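Local structure of putative mannose-6-phosphate isomerase YvyI (Bacillus subtilis, 1QWR) at residues E94-Y106 with Q189-R202. The protein probably catalyses the zinc-dependent interconversion of D-mannose 6-phosphate and D-fructose 6-phosphate in carbohydrate metabolism. Sequence-based numbering, arbitrary orientation.
Sequences EDTSIKVHPDDYY and QNSDATYRVYDYDR. With ZN (zinc ion), chain E; SO4 (sulfate ion), chain C.
I98 and V100 pair with Y198 and Y195 in a two-stranded antiparallel ribbon, with K99 and R196 as the non-hydrogen-bonded pair between them. V100 and Y195 exchange both backbone bonds, whereas I98 N donates to Y198 O and I98 O accepts from V197 N. V197 and Y198 thus both face I98, a classic beta bulge.

The apolar contacts suit branched and flat side chains. I98 CG2 presses on V197 CG2 at 3.5 Å, a tight fit, and its CD1 meets the edge of the Y198 ring. P102 lies across Y195, whose ring meets that of Y106 rim to rim, planes at 83°; helix 214-220 touches V100, V197 and Y195.

Polar groups serve the metal and an anion. H101 turns ND1 to A193 O (2.8 Å), nearly in its ring plane; this fixes the imidazole's rotation and directs NE2 at the zinc, which E119 and H176 also bind. K99, S97 and R196 converge on a sulfate, probably from the crystallisation liquor. S97 offers both N and OG to sulfate O1, its hydroxyl placed between backbone N and carbonyl carbon (chi1 70°), and K99 NZ reaches sulfate O4 at 2.9 Å. R196 sends an extended chain past S97 OG, bringing NE to sulfate O3 at 3.2 Å, while NH1 is held by the backbone O of E211.

At the far end R202 grips D95 O end-on with NH1 (2.9 Å) and NH2 (2.8 Å), and D199 side-on, NE to its backbone O and NH2 to its carboxylate OD1, the latter a salt bridge. A leucine in its place would probably leave D95 O without either donor and D199 OD1 without its charged mate in this pair of segments. D199 also pairs with R210, another sulfate ligand.

The ribbon therefore joins a zinc ligand to an anion site, consistent with substrate phosphate binding there and with the active-site role inferred for R196.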
# COMPACT_ATOMS: atom_id res chain seq x y z
N GLU A 94 8.65 -3.15 -14.66
CA GLU A 94 8.57 -4.48 -15.26
C GLU A 94 7.62 -5.33 -14.39
O GLU A 94 7.17 -4.88 -13.34
CB GLU A 94 9.96 -5.14 -15.32
CG GLU A 94 11.00 -4.42 -16.19
CD GLU A 94 10.57 -4.27 -17.64
OE1 GLU A 94 9.85 -5.15 -18.15
OE2 GLU A 94 10.98 -3.27 -18.29
N ASP A 95 7.34 -6.56 -14.82
CA ASP A 95 6.43 -7.44 -14.07
C ASP A 95 6.94 -7.81 -12.68
O ASP A 95 8.14 -8.04 -12.50
CB ASP A 95 6.19 -8.75 -14.83
CG ASP A 95 5.45 -8.58 -16.14
OD1 ASP A 95 4.52 -7.75 -16.22
OD2 ASP A 95 5.77 -9.31 -17.09
N THR A 96 6.05 -7.90 -11.69
CA THR A 96 6.53 -8.32 -10.38
C THR A 96 6.33 -9.83 -10.35
O THR A 96 5.67 -10.40 -11.23
CB THR A 96 5.77 -7.70 -9.18
OG1 THR A 96 4.43 -8.20 -9.15
CG2 THR A 96 5.75 -6.18 -9.29
N SER A 97 6.86 -10.48 -9.32
CA SER A 97 6.73 -11.94 -9.20
C SER A 97 5.29 -12.38 -8.97
O SER A 97 4.45 -11.60 -8.52
CB SER A 97 7.61 -12.44 -8.05
OG SER A 97 7.09 -12.04 -6.79
N ILE A 98 4.99 -13.64 -9.31
CA ILE A 98 3.64 -14.17 -9.08
C ILE A 98 3.75 -14.64 -7.64
O ILE A 98 4.70 -15.37 -7.29
CB ILE A 98 3.32 -15.33 -10.05
CG1 ILE A 98 3.28 -14.80 -11.49
CG2 ILE A 98 1.99 -15.95 -9.70
CD1 ILE A 98 2.94 -15.84 -12.53
N LYS A 99 2.81 -14.23 -6.80
CA LYS A 99 2.92 -14.54 -5.39
C LYS A 99 1.61 -14.63 -4.63
O LYS A 99 0.55 -14.34 -5.17
CB LYS A 99 3.79 -13.44 -4.75
CG LYS A 99 3.31 -12.02 -5.08
CD LYS A 99 4.37 -10.98 -4.75
CE LYS A 99 4.02 -9.60 -5.30
NZ LYS A 99 4.65 -9.33 -6.62
N VAL A 100 1.73 -15.01 -3.36
CA VAL A 100 0.60 -15.09 -2.44
C VAL A 100 1.09 -14.63 -1.06
O VAL A 100 2.24 -14.91 -0.68
CB VAL A 100 0.04 -16.53 -2.32
CG1 VAL A 100 1.16 -17.49 -1.99
CG2 VAL A 100 -1.02 -16.60 -1.23
N HIS A 101 0.23 -13.93 -0.32
CA HIS A 101 0.59 -13.48 1.02
C HIS A 101 -0.24 -14.29 1.99
O HIS A 101 -1.42 -14.52 1.76
CB HIS A 101 0.23 -11.99 1.24
CG HIS A 101 0.96 -11.07 0.32
ND1 HIS A 101 2.33 -10.94 0.34
CD2 HIS A 101 0.51 -10.20 -0.62
CE1 HIS A 101 2.70 -10.04 -0.55
NE2 HIS A 101 1.61 -9.58 -1.15
N PRO A 102 0.37 -14.74 3.09
CA PRO A 102 -0.37 -15.53 4.07
C PRO A 102 -1.26 -14.65 4.94
O PRO A 102 -1.10 -13.41 4.98
CB PRO A 102 0.73 -16.19 4.89
CG PRO A 102 1.78 -15.11 4.92
CD PRO A 102 1.80 -14.64 3.47
N ASP A 103 -2.20 -15.29 5.64
CA ASP A 103 -3.09 -14.58 6.54
C ASP A 103 -2.37 -14.48 7.88
O ASP A 103 -1.25 -14.98 8.02
CB ASP A 103 -4.45 -15.31 6.65
CG ASP A 103 -4.37 -16.63 7.41
OD1 ASP A 103 -3.27 -17.16 7.61
OD2 ASP A 103 -5.43 -17.15 7.79
N ASP A 104 -2.98 -13.82 8.87
CA ASP A 104 -2.34 -13.64 10.17
C ASP A 104 -1.94 -14.96 10.85
O ASP A 104 -0.88 -15.08 11.48
CB ASP A 104 -3.25 -12.87 11.13
CG ASP A 104 -3.43 -11.41 10.75
OD1 ASP A 104 -2.65 -10.89 9.92
OD2 ASP A 104 -4.36 -10.77 11.32
N TYR A 105 -2.81 -15.96 10.74
CA TYR A 105 -2.50 -17.25 11.37
C TYR A 105 -1.28 -17.92 10.75
O TYR A 105 -0.33 -18.29 11.46
CB TYR A 105 -3.69 -18.20 11.25
CG TYR A 105 -3.35 -19.59 11.75
CD1 TYR A 105 -3.19 -19.84 13.12
CD2 TYR A 105 -3.15 -20.63 10.85
CE1 TYR A 105 -2.83 -21.11 13.58
CE2 TYR A 105 -2.78 -21.91 11.29
CZ TYR A 105 -2.63 -22.13 12.66
OH TYR A 105 -2.26 -23.38 13.09
N TYR A 106 -1.29 -18.08 9.44
CA TYR A 106 -0.18 -18.74 8.78
C TYR A 106 1.12 -17.97 8.92
O TYR A 106 2.18 -18.57 9.11
CB TYR A 106 -0.47 -18.97 7.31
CG TYR A 106 0.47 -20.00 6.69
CD1 TYR A 106 0.15 -21.37 6.73
CD2 TYR A 106 1.67 -19.62 6.10
CE1 TYR A 106 1.01 -22.33 6.18
CE2 TYR A 106 2.55 -20.58 5.54
CZ TYR A 106 2.21 -21.94 5.59
OH TYR A 106 3.06 -22.90 5.07
N GLN A 189 -1.35 -4.59 5.37
CA GLN A 189 -1.08 -4.76 6.79
C GLN A 189 0.43 -4.59 6.89
O GLN A 189 1.14 -4.77 5.90
CB GLN A 189 -1.41 -6.18 7.25
CG GLN A 189 -2.87 -6.53 7.18
CD GLN A 189 -3.12 -7.90 7.73
OE1 GLN A 189 -3.15 -8.10 8.95
NE2 GLN A 189 -3.27 -8.86 6.85
N ASN A 190 0.89 -4.28 8.10
CA ASN A 190 2.33 -4.08 8.41
C ASN A 190 3.02 -5.46 8.41
O ASN A 190 3.12 -6.15 9.44
CB ASN A 190 2.41 -3.39 9.77
CG ASN A 190 3.83 -3.22 10.26
OD1 ASN A 190 4.80 -3.37 9.50
ND2 ASN A 190 3.97 -2.91 11.55
N SER A 191 3.48 -5.87 7.24
CA SER A 191 4.05 -7.20 7.08
C SER A 191 4.89 -7.22 5.82
O SER A 191 4.68 -6.40 4.92
CB SER A 191 2.89 -8.20 6.94
OG SER A 191 3.28 -9.43 6.33
N ASP A 192 5.84 -8.16 5.75
CA ASP A 192 6.68 -8.31 4.56
C ASP A 192 6.64 -9.79 4.17
O ASP A 192 7.55 -10.29 3.51
CB ASP A 192 8.12 -7.86 4.87
CG ASP A 192 8.99 -7.71 3.62
OD1 ASP A 192 8.47 -7.34 2.54
OD2 ASP A 192 10.21 -7.95 3.73
N ALA A 193 5.58 -10.47 4.59
CA ALA A 193 5.41 -11.91 4.31
C ALA A 193 4.94 -12.17 2.88
O ALA A 193 3.77 -11.93 2.52
CB ALA A 193 4.45 -12.51 5.30
N THR A 194 5.86 -12.69 2.06
CA THR A 194 5.57 -12.96 0.66
C THR A 194 6.10 -14.31 0.20
O THR A 194 7.27 -14.61 0.41
CB THR A 194 6.21 -11.89 -0.23
OG1 THR A 194 5.65 -10.61 0.11
CG2 THR A 194 5.96 -12.19 -1.71
N TYR A 195 5.25 -15.09 -0.45
CA TYR A 195 5.64 -16.40 -0.97
C TYR A 195 5.55 -16.34 -2.49
O TYR A 195 4.46 -16.24 -3.05
CB TYR A 195 4.72 -17.51 -0.42
CG TYR A 195 4.68 -17.58 1.10
CD1 TYR A 195 5.84 -17.39 1.86
CD2 TYR A 195 3.49 -17.87 1.78
CE1 TYR A 195 5.81 -17.48 3.26
CE2 TYR A 195 3.45 -17.96 3.17
CZ TYR A 195 4.61 -17.77 3.90
OH TYR A 195 4.57 -17.85 5.27
N ARG A 196 6.70 -16.37 -3.16
CA ARG A 196 6.74 -16.30 -4.62
C ARG A 196 6.65 -17.68 -5.24
O ARG A 196 7.25 -18.62 -4.73
CB ARG A 196 8.04 -15.69 -5.11
CG ARG A 196 8.38 -14.37 -4.51
CD ARG A 196 9.49 -13.71 -5.32
NE ARG A 196 9.89 -12.46 -4.69
CZ ARG A 196 10.87 -12.37 -3.80
NH1 ARG A 196 11.55 -13.44 -3.44
NH2 ARG A 196 11.15 -11.19 -3.26
N VAL A 197 5.91 -17.79 -6.35
CA VAL A 197 5.83 -19.07 -7.03
C VAL A 197 6.57 -18.98 -8.36
O VAL A 197 7.02 -19.99 -8.89
CB VAL A 197 4.36 -19.52 -7.28
CG1 VAL A 197 3.59 -19.53 -5.95
CG2 VAL A 197 3.68 -18.63 -8.28
N TYR A 198 6.72 -17.77 -8.88
CA TYR A 198 7.39 -17.57 -10.17
C TYR A 198 7.91 -16.15 -10.32
O TYR A 198 7.20 -15.19 -10.01
CB TYR A 198 6.42 -17.87 -11.31
CG TYR A 198 7.07 -17.84 -12.68
CD1 TYR A 198 8.24 -18.55 -12.92
CD2 TYR A 198 6.49 -17.14 -13.74
CE1 TYR A 198 8.83 -18.56 -14.20
CE2 TYR A 198 7.07 -17.15 -15.01
CZ TYR A 198 8.24 -17.87 -15.23
OH TYR A 198 8.83 -17.86 -16.47
N ASP A 199 9.15 -16.02 -10.81
CA ASP A 199 9.77 -14.70 -10.98
C ASP A 199 10.43 -14.55 -12.35
O ASP A 199 11.44 -13.85 -12.50
CB ASP A 199 10.80 -14.45 -9.89
CG ASP A 199 11.21 -12.98 -9.80
OD1 ASP A 199 10.34 -12.12 -10.02
OD2 ASP A 199 12.39 -12.69 -9.50
N TYR A 200 9.87 -15.24 -13.34
CA TYR A 200 10.34 -15.16 -14.71
C TYR A 200 11.82 -15.50 -14.91
O TYR A 200 12.43 -15.04 -15.88
CB TYR A 200 10.03 -13.75 -15.24
CG TYR A 200 8.56 -13.42 -15.19
CD1 TYR A 200 7.68 -13.94 -16.15
CD2 TYR A 200 8.02 -12.65 -14.16
CE1 TYR A 200 6.31 -13.70 -16.07
CE2 TYR A 200 6.65 -12.40 -14.07
CZ TYR A 200 5.80 -12.93 -15.03
OH TYR A 200 4.45 -12.70 -14.96
N ASP A 201 12.38 -16.29 -14.01
CA ASP A 201 13.78 -16.70 -14.07
C ASP A 201 14.77 -15.55 -14.18
O ASP A 201 15.81 -15.66 -14.86
CB ASP A 201 13.99 -17.65 -15.26
CG ASP A 201 13.13 -18.89 -15.16
OD1 ASP A 201 13.32 -19.67 -14.20
OD2 ASP A 201 12.25 -19.08 -16.03
N ARG A 202 14.47 -14.45 -13.49
CA ARG A 202 15.33 -13.28 -13.53
C ARG A 202 16.43 -13.27 -12.48
O ARG A 202 16.31 -13.90 -11.44
CB ARG A 202 14.49 -12.02 -13.37
CG ARG A 202 13.56 -11.79 -14.53
CD ARG A 202 12.69 -10.56 -14.30
NE ARG A 202 11.74 -10.74 -13.20
CZ ARG A 202 10.75 -9.90 -12.95
NH1 ARG A 202 10.60 -8.82 -13.71
NH2 ARG A 202 9.89 -10.14 -11.96
ZN ZN E . 1.45 -8.14 -3.19
S SO4 C . 8.01 -8.85 -5.50
O1 SO4 C . 7.90 -9.47 -6.84
O2 SO4 C . 9.20 -8.00 -5.43
O3 SO4 C . 8.06 -9.90 -4.46
O4 SO4 C . 6.82 -8.01 -5.27
O HOH W 1 3.81 -10.63 -13.21
O HOH W 2 2.56 -6.64 -1.39